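Local structure of lysosome-associated membrane glycoprotein 1 (Mus musculus, 5GV0) at residues Lys6-Gly11 and Cys16-Met21; Lys109-Thr114 and Phe138-Gln143; Arg67-Gln72 and Leu133-Phe138; Tyr29-Lys32 and Thr36-Arg39. The protein is a heavily glycosylated lysosomal membrane protein whose luminal domains probably take part in LAMP assembly. All coordinates share one frame; numbering follows the deposited sequence.

Contact 1: Lys6-Gly11 and Cys16-Met21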
loop_
_atom_site.group_PDB
_atom_site.type_symbol
_atom_site.label_atom_id
_atom_site.label_comp_id
_atom_site.label_asym_id
_atom_site.label_seq_id
_atom_site.Cartn_x
_atom_site.Cartn_y
_atom_site.Cartn_z
ATOM N N LYS A 6 -0.045 -7.476 9.579
ATOM C CA LYS A 6 0.541 -6.402 10.359
ATOM C C LYS A 6 1.953 -6.097 9.889
ATOM O O LYS A 6 2.717 -6.986 9.497
ATOM C CB LYS A 6 0.521 -6.765 11.846
ATOM C CG LYS A 6 -0.896 -7.008 12.357
ATOM C CD LYS A 6 -0.963 -7.138 13.869
ATOM C CE LYS A 6 -2.378 -7.485 14.312
ATOM N NZ LYS A 6 -3.381 -6.537 13.751
ATOM N N TYR A 7 2.288 -4.815 9.916
ATOM C CA TYR A 7 3.586 -4.341 9.454
ATOM C C TYR A 7 4.155 -3.311 10.416
ATOM O O TYR A 7 3.429 -2.460 10.924
ATOM C CB TYR A 7 3.469 -3.724 8.056
ATOM C CG TYR A 7 2.797 -4.609 7.025
ATOM C CD1 TYR A 7 3.535 -5.517 6.281
ATOM C CD2 TYR A 7 1.434 -4.524 6.788
ATOM C CE1 TYR A 7 2.932 -6.325 5.329
ATOM C CE2 TYR A 7 0.822 -5.323 5.844
ATOM C CZ TYR A 7 1.577 -6.219 5.118
ATOM O OH TYR A 7 0.970 -7.014 4.169
ATOM N N ASN A 8 5.462 -3.387 10.639
ATOM C CA ASN A 8 6.185 -2.436 11.473
ATOM C C ASN A 8 7.483 -2.100 10.751
ATOM O O ASN A 8 8.264 -2.994 10.454
ATOM C CB ASN A 8 6.446 -3.029 12.862
ATOM C CG ASN A 8 7.364 -2.176 13.716
ATOM O OD1 ASN A 8 7.233 -0.958 13.774
ATOM N ND2 ASN A 8 8.298 -2.827 14.399
ATOM N N VAL A 9 7.686 -0.831 10.418
ATOM C CA VAL A 9 8.938 -0.399 9.808
ATOM C C VAL A 9 9.683 0.470 10.809
ATOM O O VAL A 9 9.155 1.477 11.281
ATOM C CB VAL A 9 8.702 0.372 8.490
ATOM C CG1 VAL A 9 10.020 0.863 7.898
ATOM C CG2 VAL A 9 7.956 -0.502 7.488
ATOM N N THR A 10 10.899 0.057 11.159
ATOM C CA THR A 10 11.723 0.800 12.104
ATOM C C THR A 10 13.074 1.145 11.494
ATOM O O THR A 10 13.665 0.328 10.780
ATOM C CB THR A 10 11.936 0.003 13.407
ATOM O OG1 THR A 10 10.671 -0.295 14.003
ATOM C CG2 THR A 10 12.760 0.807 14.405
ATOM N N GLY A 11 13.545 2.358 11.775
ATOM C CA GLY A 11 14.833 2.837 11.308
ATOM C C GLY A 11 15.532 3.668 12.373
ATOM O O GLY A 11 15.334 3.443 13.567
ATOM N N CYS A 16 8.644 4.141 12.057
ATOM C CA CYS A 16 8.146 5.175 11.159
ATOM C C CYS A 16 6.925 4.715 10.370
ATOM O O CYS A 16 6.346 5.495 9.626
ATOM C CB CYS A 16 9.240 5.629 10.190
ATOM S SG CYS A 16 9.683 4.413 8.928
ATOM N N LEU A 17 6.538 3.452 10.513
ATOM C CA LEU A 17 5.307 2.978 9.894
ATOM C C LEU A 17 4.716 1.864 10.725
ATOM O O LEU A 17 5.422 0.923 11.093
ATOM C CB LEU A 17 5.550 2.478 8.465
ATOM C CG LEU A 17 4.312 2.081 7.650
ATOM C CD1 LEU A 17 3.541 3.295 7.136
ATOM C CD2 LEU A 17 4.732 1.196 6.492
ATOM N N LEU A 18 3.435 1.999 11.045
ATOM C CA LEU A 18 2.645 0.914 11.603
ATOM C C LEU A 18 1.480 0.694 10.676
ATOM O O LEU A 18 0.864 1.658 10.215
ATOM C CB LEU A 18 2.133 1.246 12.999
ATOM C CG LEU A 18 3.151 1.359 14.124
ATOM C CD1 LEU A 18 2.439 1.802 15.378
ATOM C CD2 LEU A 18 3.838 0.025 14.344
ATOM N N ALA A 19 1.171 -0.562 10.392
ATOM C CA ALA A 19 0.016 -0.843 9.555
ATOM C C ALA A 19 -0.611 -2.172 9.912
ATOM O O ALA A 19 0.078 -3.151 10.221
ATOM C CB ALA A 19 0.396 -0.823 8.093
ATOM N N SER A 20 -1.934 -2.182 9.878
ATOM C CA SER A 20 -2.725 -3.396 9.963
ATOM C C SER A 20 -3.706 -3.315 8.818
ATOM O O SER A 20 -4.630 -2.493 8.840
ATOM C CB SER A 20 -3.437 -3.507 11.310
ATOM O OG SER A 20 -4.229 -4.677 11.350
ATOM N N MET A 21 -3.489 -4.112 7.778
ATOM C CA MET A 21 -4.279 -3.912 6.577
ATOM C C MET A 21 -4.383 -5.141 5.708
ATOM O O MET A 21 -3.507 -6.013 5.724
ATOM C CB MET A 21 -3.707 -2.750 5.754
ATOM C CG MET A 21 -2.256 -2.908 5.356
ATOM S SD MET A 21 -1.647 -1.351 4.677
ATOM C CE MET A 21 0.065 -1.773 4.388
HETATM O O HOH W 1 -1.616 -6.664 3.741
#
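Strands K6-G11 and C16-M21 run antiparallel at 173°, their axes 4.7 Å apart, with Y7-A19 and V9-L17 as hydrogen-bonded pairs and K6-S20 and N8-L18 as non-hydrogen-bonded ones. The ladder is regular at Y7, whose N reaches A19 O at 2.8 Å and whose O accepts A19 N. At V9 it is disturbed: C16 N and, weakly, L17 N both point to V9 O, a classic beta bulge. On the face of Y7, V9, L17 and A19 the contact is apolar. The M21 side chain, extended beyond CG, crosses the Y7 side chain at about a right angle, with CE oblique to the ring and 3.9 Å from Y7 CD2, and a water ties Y7 OH to M21 O. V9 splits its branches: CG1 meets C16 SG at 3.7 Å, whereas CG2 lies 3.8 Å from L17 CD2. The other face is more polar: the lysine chain bends at chi4 (-52°), and K6 NZ makes a weak 3.2 Å bond to S20 OG. L60 of strand 57-64 packs against V9, L17 and M21, while C16 is disulfide-bonded to C53. This is a bulged beta hairpin at the edge of one sheet of the LAMP luminal domain, its apolar face turned toward the second sheet.

Contact 2: Lys109-Thr114 and Phe138-Gln143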
loop_
_atom_site.group_PDB
_atom_site.type_symbol
_atom_site.label_atom_id
_atom_site.label_comp_id
_atom_site.label_asym_id
_atom_site.label_seq_id
_atom_site.Cartn_x
_atom_site.Cartn_y
_atom_site.Cartn_z
ATOM N N LYS A 109 -2.741 10.268 -3.678
ATOM C CA LYS A 109 -3.006 10.840 -2.367
ATOM C C LYS A 109 -4.173 10.102 -1.749
ATOM O O LYS A 109 -5.342 10.425 -1.995
ATOM C CB LYS A 109 -3.285 12.344 -2.442
ATOM C CG LYS A 109 -3.493 12.967 -1.060
ATOM C CD LYS A 109 -3.389 14.484 -1.079
ATOM C CE LYS A 109 -1.939 14.938 -1.129
ATOM N NZ LYS A 109 -1.820 16.421 -1.029
ATOM N N ALA A 110 -3.848 9.073 -0.977
ATOM C CA ALA A 110 -4.856 8.272 -0.307
ATOM C C ALA A 110 -4.393 7.976 1.107
ATOM O O ALA A 110 -3.260 8.298 1.472
ATOM C CB ALA A 110 -5.119 6.975 -1.083
ATOM N N LEU A 111 -5.281 7.376 1.895
ATOM C CA LEU A 111 -4.977 6.990 3.273
ATOM C C LEU A 111 -4.429 8.187 4.059
ATOM O O LEU A 111 -3.508 8.058 4.863
ATOM C CB LEU A 111 -3.980 5.820 3.293
ATOM C CG LEU A 111 -4.198 4.670 2.303
ATOM C CD1 LEU A 111 -3.174 3.552 2.541
ATOM C CD2 LEU A 111 -5.624 4.126 2.381
ATOM N N GLN A 112 -5.009 9.357 3.820
ATOM C CA GLN A 112 -4.492 10.587 4.396
ATOM C C GLN A 112 -4.986 10.817 5.817
ATOM O O GLN A 112 -6.179 10.695 6.103
ATOM C CB GLN A 112 -4.872 11.777 3.520
ATOM C CG GLN A 112 -4.315 13.109 4.019
ATOM C CD GLN A 112 -4.505 14.239 3.025
ATOM O OE1 GLN A 112 -3.577 14.609 2.306
ATOM N NE2 GLN A 112 -5.707 14.801 2.987
ATOM N N ALA A 113 -4.061 11.169 6.703
ATOM C CA ALA A 113 -4.412 11.497 8.072
ATOM C C ALA A 113 -3.414 12.473 8.671
ATOM O O ALA A 113 -2.304 12.652 8.166
ATOM C CB ALA A 113 -4.489 10.233 8.929
ATOM N N THR A 114 -3.837 13.104 9.758
ATOM C CA THR A 114 -2.993 13.983 10.537
ATOM C C THR A 114 -1.779 13.259 11.104
ATOM O O THR A 114 -1.898 12.180 11.678
ATOM C CB THR A 114 -3.791 14.586 11.689
ATOM O OG1 THR A 114 -4.985 15.197 11.171
ATOM C CG2 THR A 114 -2.960 15.600 12.459
ATOM N N PHE A 138 -8.714 -3.157 1.261
ATOM C CA PHE A 138 -9.948 -3.778 1.711
ATOM C C PHE A 138 -10.285 -3.295 3.113
ATOM O O PHE A 138 -11.439 -2.974 3.411
ATOM C CB PHE A 138 -9.812 -5.303 1.658
ATOM C CG PHE A 138 -11.068 -6.029 1.995
ATOM C CD1 PHE A 138 -12.043 -6.227 1.032
ATOM C CD2 PHE A 138 -11.281 -6.516 3.274
ATOM C CE1 PHE A 138 -13.209 -6.898 1.345
ATOM C CE2 PHE A 138 -12.443 -7.189 3.592
ATOM C CZ PHE A 138 -13.407 -7.376 2.629
ATOM N N SER A 139 -9.270 -3.228 3.966
ATOM C CA SER A 139 -9.396 -2.555 5.255
ATOM C C SER A 139 -8.016 -2.099 5.687
ATOM O O SER A 139 -7.006 -2.642 5.233
ATOM C CB SER A 139 -10.018 -3.465 6.313
ATOM O OG SER A 139 -9.123 -4.493 6.680
ATOM N N VAL A 140 -7.960 -1.095 6.554
ATOM C CA VAL A 140 -6.669 -0.526 6.892
ATOM C C VAL A 140 -6.699 0.279 8.175
ATOM O O VAL A 140 -7.646 1.017 8.444
ATOM C CB VAL A 140 -6.155 0.372 5.738
ATOM C CG1 VAL A 140 -7.189 1.453 5.389
ATOM C CG2 VAL A 140 -4.806 0.993 6.064
ATOM N N GLN A 141 -5.662 0.098 8.980
ATOM C CA GLN A 141 -5.261 1.120 9.931
ATOM C C GLN A 141 -3.785 1.366 9.650
ATOM O O GLN A 141 -3.006 0.413 9.566
ATOM C CB GLN A 141 -5.511 0.695 11.379
ATOM C CG GLN A 141 -5.206 1.816 12.374
ATOM C CD GLN A 141 -5.751 1.549 13.755
ATOM O OE1 GLN A 141 -6.172 0.431 14.072
ATOM N NE2 GLN A 141 -5.744 2.579 14.597
ATOM N N VAL A 142 -3.401 2.625 9.450
ATOM C CA VAL A 142 -2.034 2.907 9.035
ATOM C C VAL A 142 -1.562 4.254 9.574
ATOM O O VAL A 142 -2.341 5.202 9.726
ATOM C CB VAL A 142 -1.895 2.846 7.485
ATOM C CG1 VAL A 142 -2.705 3.947 6.812
ATOM C CG2 VAL A 142 -0.431 2.917 7.065
ATOM N N GLN A 143 -0.279 4.323 9.894
ATOM C CA GLN A 143 0.318 5.549 10.399
ATOM C C GLN A 143 1.771 5.649 9.947
ATOM O O GLN A 143 2.546 4.703 10.135
ATOM C CB GLN A 143 0.214 5.589 11.920
ATOM C CG GLN A 143 0.723 6.883 12.549
ATOM C CD GLN A 143 0.381 6.949 14.021
ATOM O OE1 GLN A 143 -0.599 6.347 14.463
ATOM N NE2 GLN A 143 1.192 7.670 14.798
#
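Apolar contacts alone join L111 to V140 and V142, all of them near van der Waals range. The L111 methyl CD2 approaches V140 CG1 at 4.3 Å. V142 is met by CB, which lies 4.2 Å from V142 CG1, and also by the other leucine methyl, CD1, at 4.3 Å from the same V142 CG1. CD2 thus goes to V140, while CB and CD1 lie against V142. In both valines the touching methyl is the one held between the backbone N and the carbonyl carbon (chi1 55° in V140, 65° in V142); two residues apart on the strand, they offer equivalent branches to the leucine.

The backbones do not pair. Their nearest CA atoms, L111 and V142, are 7.7 Å apart, too far for strand pairing, and the CB atoms of all three residues point across the interval. L111 has positive phi and psi where the chain turns a corner, consistent with its CB being directed toward 138-143.

Backbone hydrogen bonds tie the segments to other strands instead: A110 and A113 bond to L84 and F82, and V140 to C121. Y119 of strand 118-121 touches L111, A113 and V140, filling in around the leucine. The arrangement is aliphatic packing between strand 112-114 of one sheet and strand 140-144 of the other, in the interior of the beta-prism fold of LAMP luminal domains.

Contact 3: Arg67-Gln72 and Leu133-Phe138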
loop_
_atom_site.group_PDB
_atom_site.type_symbol
_atom_site.label_atom_id
_atom_site.label_comp_id
_atom_site.label_asym_id
_atom_site.label_seq_id
_atom_site.Cartn_x
_atom_site.Cartn_y
_atom_site.Cartn_z
ATOM N N ARG A 67 6.445 -11.348 -7.451
ATOM C CA ARG A 67 5.808 -10.048 -7.294
ATOM C C ARG A 67 6.448 -9.225 -6.190
ATOM O O ARG A 67 6.764 -9.748 -5.125
ATOM C CB ARG A 67 4.323 -10.243 -6.995
ATOM C CG ARG A 67 3.502 -8.971 -6.907
ATOM C CD ARG A 67 2.474 -9.093 -5.795
ATOM N NE ARG A 67 3.084 -8.857 -4.493
ATOM C CZ ARG A 67 2.792 -9.529 -3.384
ATOM N NH1 ARG A 67 1.888 -10.503 -3.395
ATOM N NH2 ARG A 67 3.414 -9.219 -2.258
ATOM N N ALA A 68 6.635 -7.936 -6.448
ATOM C CA ALA A 68 7.061 -7.012 -5.412
ATOM C C ALA A 68 6.206 -5.763 -5.467
ATOM O O ALA A 68 6.099 -5.120 -6.514
ATOM C CB ALA A 68 8.539 -6.663 -5.567
ATOM N N LEU A 69 5.584 -5.440 -4.340
ATOM C CA LEU A 69 4.756 -4.248 -4.213
ATOM C C LEU A 69 5.378 -3.289 -3.226
ATOM O O LEU A 69 5.627 -3.672 -2.083
ATOM C CB LEU A 69 3.351 -4.616 -3.742
ATOM C CG LEU A 69 2.454 -3.426 -3.368
ATOM C CD1 LEU A 69 2.043 -2.643 -4.607
ATOM C CD2 LEU A 69 1.220 -3.898 -2.595
ATOM N N GLU A 70 5.609 -2.045 -3.641
ATOM C CA GLU A 70 6.114 -1.042 -2.703
ATOM C C GLU A 70 5.129 0.099 -2.572
ATOM O O GLU A 70 4.666 0.673 -3.566
ATOM C CB GLU A 70 7.479 -0.497 -3.116
ATOM C CG GLU A 70 8.058 0.482 -2.072
ATOM C CD GLU A 70 9.459 0.934 -2.410
ATOM O OE1 GLU A 70 9.610 1.719 -3.365
ATOM O OE2 GLU A 70 10.410 0.499 -1.723
ATOM N N LEU A 71 4.804 0.414 -1.328
ATOM C CA LEU A 71 3.976 1.559 -0.997
ATOM C C LEU A 71 4.887 2.671 -0.534
ATOM O O LEU A 71 5.800 2.446 0.273
ATOM C CB LEU A 71 2.972 1.216 0.096
ATOM C CG LEU A 71 2.101 -0.005 -0.151
ATOM C CD1 LEU A 71 1.147 -0.196 1.015
ATOM C CD2 LEU A 71 1.348 0.145 -1.461
ATOM N N GLN A 72 4.657 3.872 -1.044
ATOM C CA GLN A 72 5.443 5.027 -0.645
ATOM C C GLN A 72 4.535 6.037 0.022
ATOM O O GLN A 72 3.494 6.395 -0.519
ATOM C CB GLN A 72 6.153 5.644 -1.853
ATOM C CG GLN A 72 7.013 4.650 -2.606
ATOM C CD GLN A 72 8.092 5.300 -3.445
ATOM O OE1 GLN A 72 8.030 6.489 -3.751
ATOM N NE2 GLN A 72 9.098 4.518 -3.818
ATOM N N LEU A 133 -4.441 -1.220 -13.448
ATOM C CA LEU A 133 -4.124 -1.694 -12.099
ATOM C C LEU A 133 -4.761 -0.845 -11.014
ATOM O O LEU A 133 -4.578 0.371 -10.985
ATOM C CB LEU A 133 -2.610 -1.711 -11.879
ATOM C CG LEU A 133 -2.136 -2.030 -10.456
ATOM C CD1 LEU A 133 -2.401 -3.493 -10.105
ATOM C CD2 LEU A 133 -0.657 -1.710 -10.312
ATOM N N SER A 134 -5.494 -1.480 -10.108
ATOM C CA SER A 134 -5.904 -0.789 -8.895
ATOM C C SER A 134 -5.355 -1.522 -7.679
ATOM O O SER A 134 -5.159 -2.744 -7.697
ATOM C CB SER A 134 -7.429 -0.657 -8.804
ATOM O OG SER A 134 -8.059 -1.920 -8.756
ATOM N N LEU A 135 -5.063 -0.753 -6.638
ATOM C CA LEU A 135 -4.715 -1.311 -5.344
ATOM C C LEU A 135 -5.952 -1.247 -4.476
ATOM O O LEU A 135 -6.404 -0.159 -4.111
ATOM C CB LEU A 135 -3.566 -0.538 -4.701
ATOM C CG LEU A 135 -3.212 -0.938 -3.268
ATOM C CD1 LEU A 135 -2.648 -2.355 -3.204
ATOM C CD2 LEU A 135 -2.236 0.065 -2.662
ATOM N N ASN A 136 -6.512 -2.409 -4.172
ATOM C CA ASN A 136 -7.708 -2.486 -3.349
ATOM C C ASN A 136 -7.322 -2.594 -1.888
ATOM O O ASN A 136 -6.729 -3.579 -1.447
ATOM C CB ASN A 136 -8.580 -3.657 -3.801
ATOM C CG ASN A 136 -9.052 -3.487 -5.230
ATOM O OD1 ASN A 136 -8.986 -2.387 -5.786
ATOM N ND2 ASN A 136 -9.542 -4.565 -5.829
ATOM N N VAL A 137 -7.610 -1.518 -1.163
ATOM C CA VAL A 137 -7.373 -1.443 0.268
ATOM C C VAL A 137 -8.661 -1.880 0.924
ATOM O O VAL A 137 -9.596 -1.092 1.085
ATOM C CB VAL A 137 -6.976 -0.028 0.710
ATOM C CG1 VAL A 137 -6.651 -0.024 2.188
ATOM C CG2 VAL A 137 -5.778 0.454 -0.093
ATOM N N PHE A 138 -8.714 -3.157 1.261
ATOM C CA PHE A 138 -9.948 -3.778 1.711
ATOM C C PHE A 138 -10.285 -3.295 3.113
ATOM O O PHE A 138 -11.439 -2.974 3.411
ATOM C CB PHE A 138 -9.812 -5.303 1.658
ATOM C CG PHE A 138 -11.068 -6.029 1.995
ATOM C CD1 PHE A 138 -12.043 -6.227 1.032
ATOM C CD2 PHE A 138 -11.281 -6.516 3.274
ATOM C CE1 PHE A 138 -13.209 -6.898 1.345
ATOM C CE2 PHE A 138 -12.443 -7.189 3.592
ATOM C CZ PHE A 138 -13.407 -7.376 2.629
#
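L135 lays its two methyl groups against two leucines of the facing strand: CD2 meets L71 CD2 at 3.8 Å, and CD1 meets L69 CD2 at 4.2 Å. The closer pair is methyl against methyl, between side chains that pass each other at a slant. L135 has CG anti to its own N (chi1 174°), and its CB points toward segment R67-Q72. In L71 the CB starts off to one side of the contact, and only the end of the chain closes in; chi1 of -53° with an extended chi2 carries CD2 to the leucine opposite. L69, by contrast, is directed across from CB onward.

The backbones stay well apart, the nearest CA atoms, L69 and L135, being separated by 10.0 Å, a spacing that fits two layers rather than paired strands. M21 and L84 also touch L71, and V62 and V87 touch L69, extending the apolar surroundings.

Polar groups are paired within each strand or with other neighbours. Q72 NE2 bonds E70 OE1 at 2.9 Å; E70 OE1 lies in the amide plane of Q72, while NE2 meets it from above the carboxylate plane, and R88 forms a salt bridge with the same oxygen. S134 OG bonds N136 OD1. With three buried leucines and contacts solely between methyls, the attraction here is dispersive and hydrophobic, without the directionality of a hydrogen bond.

Contact 4: Tyr29-Lys32 and Thr36-Arg39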
loop_
_atom_site.group_PDB
_atom_site.type_symbol
_atom_site.label_atom_id
_atom_site.label_comp_id
_atom_site.label_asym_id
_atom_site.label_seq_id
_atom_site.Cartn_x
_atom_site.Cartn_y
_atom_site.Cartn_z
ATOM N N TYR A 29 -4.824 -7.508 -17.835
ATOM C CA TYR A 29 -3.700 -7.660 -18.749
ATOM C C TYR A 29 -4.009 -8.563 -19.937
ATOM O O TYR A 29 -4.999 -9.289 -19.946
ATOM C CB TYR A 29 -2.475 -8.189 -17.995
ATOM C CG TYR A 29 -2.583 -9.607 -17.473
ATOM C CD1 TYR A 29 -3.216 -9.884 -16.265
ATOM C CD2 TYR A 29 -2.015 -10.668 -18.170
ATOM C CE1 TYR A 29 -3.292 -11.176 -15.778
ATOM C CE2 TYR A 29 -2.087 -11.963 -17.691
ATOM C CZ TYR A 29 -2.725 -12.210 -16.494
ATOM O OH TYR A 29 -2.802 -13.491 -16.004
ATOM N N LEU A 30 -3.144 -8.485 -20.943
ATOM C CA LEU A 30 -3.247 -9.300 -22.147
ATOM C C LEU A 30 -2.511 -10.617 -21.981
ATOM O O LEU A 30 -1.320 -10.630 -21.674
ATOM C CB LEU A 30 -2.678 -8.543 -23.348
ATOM C CG LEU A 30 -3.524 -7.418 -23.937
ATOM C CD1 LEU A 30 -2.739 -6.653 -24.993
ATOM C CD2 LEU A 30 -4.800 -7.987 -24.528
ATOM N N LYS A 31 -3.222 -11.721 -22.188
ATOM C CA LYS A 31 -2.614 -13.047 -22.131
ATOM C C LYS A 31 -1.884 -13.362 -23.435
ATOM O O LYS A 31 -1.993 -12.618 -24.410
ATOM C CB LYS A 31 -3.672 -14.113 -21.845
ATOM C CG LYS A 31 -4.440 -13.891 -20.551
ATOM C CD LYS A 31 -5.237 -15.124 -20.154
ATOM C CE LYS A 31 -6.269 -15.487 -21.204
ATOM N NZ LYS A 31 -6.928 -16.786 -20.887
ATOM N N LYS A 32 -1.138 -14.464 -23.445
ATOM C CA LYS A 32 -0.406 -14.885 -24.637
ATOM C C LYS A 32 -1.341 -15.145 -25.810
ATOM O O LYS A 32 -0.985 -14.897 -26.961
ATOM C CB LYS A 32 0.412 -16.144 -24.358
ATOM C CG LYS A 32 1.507 -15.970 -23.327
ATOM C CD LYS A 32 2.417 -17.186 -23.310
ATOM C CE LYS A 32 3.357 -17.149 -22.125
ATOM N NZ LYS A 32 3.874 -15.775 -21.874
ATOM N N THR A 36 -7.811 -10.514 -23.192
ATOM C CA THR A 36 -7.701 -9.705 -21.983
ATOM C C THR A 36 -8.300 -10.455 -20.799
ATOM O O THR A 36 -9.350 -11.085 -20.924
ATOM C CB THR A 36 -8.416 -8.353 -22.161
ATOM O OG1 THR A 36 -7.808 -7.630 -23.239
ATOM C CG2 THR A 36 -8.324 -7.529 -20.901
ATOM N N VAL A 37 -7.627 -10.405 -19.651
ATOM C CA VAL A 37 -8.150 -11.020 -18.436
ATOM C C VAL A 37 -7.935 -10.085 -17.239
ATOM O O VAL A 37 -7.004 -9.282 -17.227
ATOM C CB VAL A 37 -7.489 -12.395 -18.169
ATOM C CG1 VAL A 37 -6.045 -12.232 -17.716
ATOM C CG2 VAL A 37 -8.286 -13.188 -17.152
ATOM N N THR A 38 -8.821 -10.176 -16.254
ATOM C CA THR A 38 -8.680 -9.422 -15.013
ATOM C C THR A 38 -8.578 -10.397 -13.850
ATOM O O THR A 38 -9.423 -11.274 -13.697
ATOM C CB THR A 38 -9.860 -8.470 -14.805
ATOM O OG1 THR A 38 -9.902 -7.535 -15.888
ATOM C CG2 THR A 38 -9.726 -7.713 -13.496
ATOM N N ARG A 39 -7.524 -10.265 -13.051
ATOM C CA ARG A 39 -7.296 -11.147 -11.910
ATOM C C ARG A 39 -6.994 -10.366 -10.642
ATOM O O ARG A 39 -6.457 -9.250 -10.689
ATOM C CB ARG A 39 -6.133 -12.114 -12.175
ATOM C CG ARG A 39 -6.272 -12.972 -13.427
ATOM C CD ARG A 39 -5.221 -14.083 -13.421
ATOM N NE ARG A 39 -5.019 -14.678 -14.743
ATOM C CZ ARG A 39 -5.793 -15.622 -15.266
ATOM N NH1 ARG A 39 -5.528 -16.099 -16.476
ATOM N NH2 ARG A 39 -6.835 -16.075 -14.590
#
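A chi1 of 68° sets the Y29 ring between its own N and carbonyl carbon, and V37 CG1 holds the matching position on its residue. Y29 and V37, paired across a beta hairpin, stand on one face, and these rotamers lay the ring and CG1 side by side. V37 CG1 sits over a face of the ring, 3.7 Å from its centroid and 21° off the normal, a CH-pi contact displaced toward the ring's rim.

The backbone supplies the frame: Y29 and V37 form an antiparallel hydrogen-bonded pair, Y29 N to V37 O and V37 N to Y29 O both at 2.9 Å, and L30 with T36 forms the following non-hydrogen-bonded pair. There the leucine methyl CD2 comes 3.3 Å from T36 OG1. K31, just beyond the strand, crosses V37 at about a right angle, with its CG 3.7 Å from V37 CG1.

R39, extended from CG to NE, reaches back over V37 toward the tyrosine hydroxyl. V37 CG2 lies over one guanidinium face, 3.9 Å above its plane, so the valine's two methyls serve two flat groups. D95 OD2 forms a salt bridge with R39 NH1 and D95 OD1 a hydrogen bond with Y29 OH; the carboxylate probably offsets the positive charge of R39 and nearby K31. With ring and guanidinium planes 53° apart, R39 NE donates to Y29 OH at 2.8 Å along a nearly straight bond, the oxygen lying in the guanidinium plane.

From the N terminus, contact 1 closes the first short loop, a hairpin between strands 5-11 and 14-30. Farther along the same long strand, contact 4 closes a second hairpin with strand 36-42; the two contacts lie on opposite sides of the chain's centre, about 33 Å between centres. Contacts 2 and 3 close longer loops and cross, since their segments alternate in sequence and share F138. Both join the sheet containing strands 14-30, 133-138 and 140-144 to the six-stranded sheet. Contact 1 meets contact 2 through backbone pairing of strands 14-30 and 140-144, and meets contact 3 where M21 packs on L71.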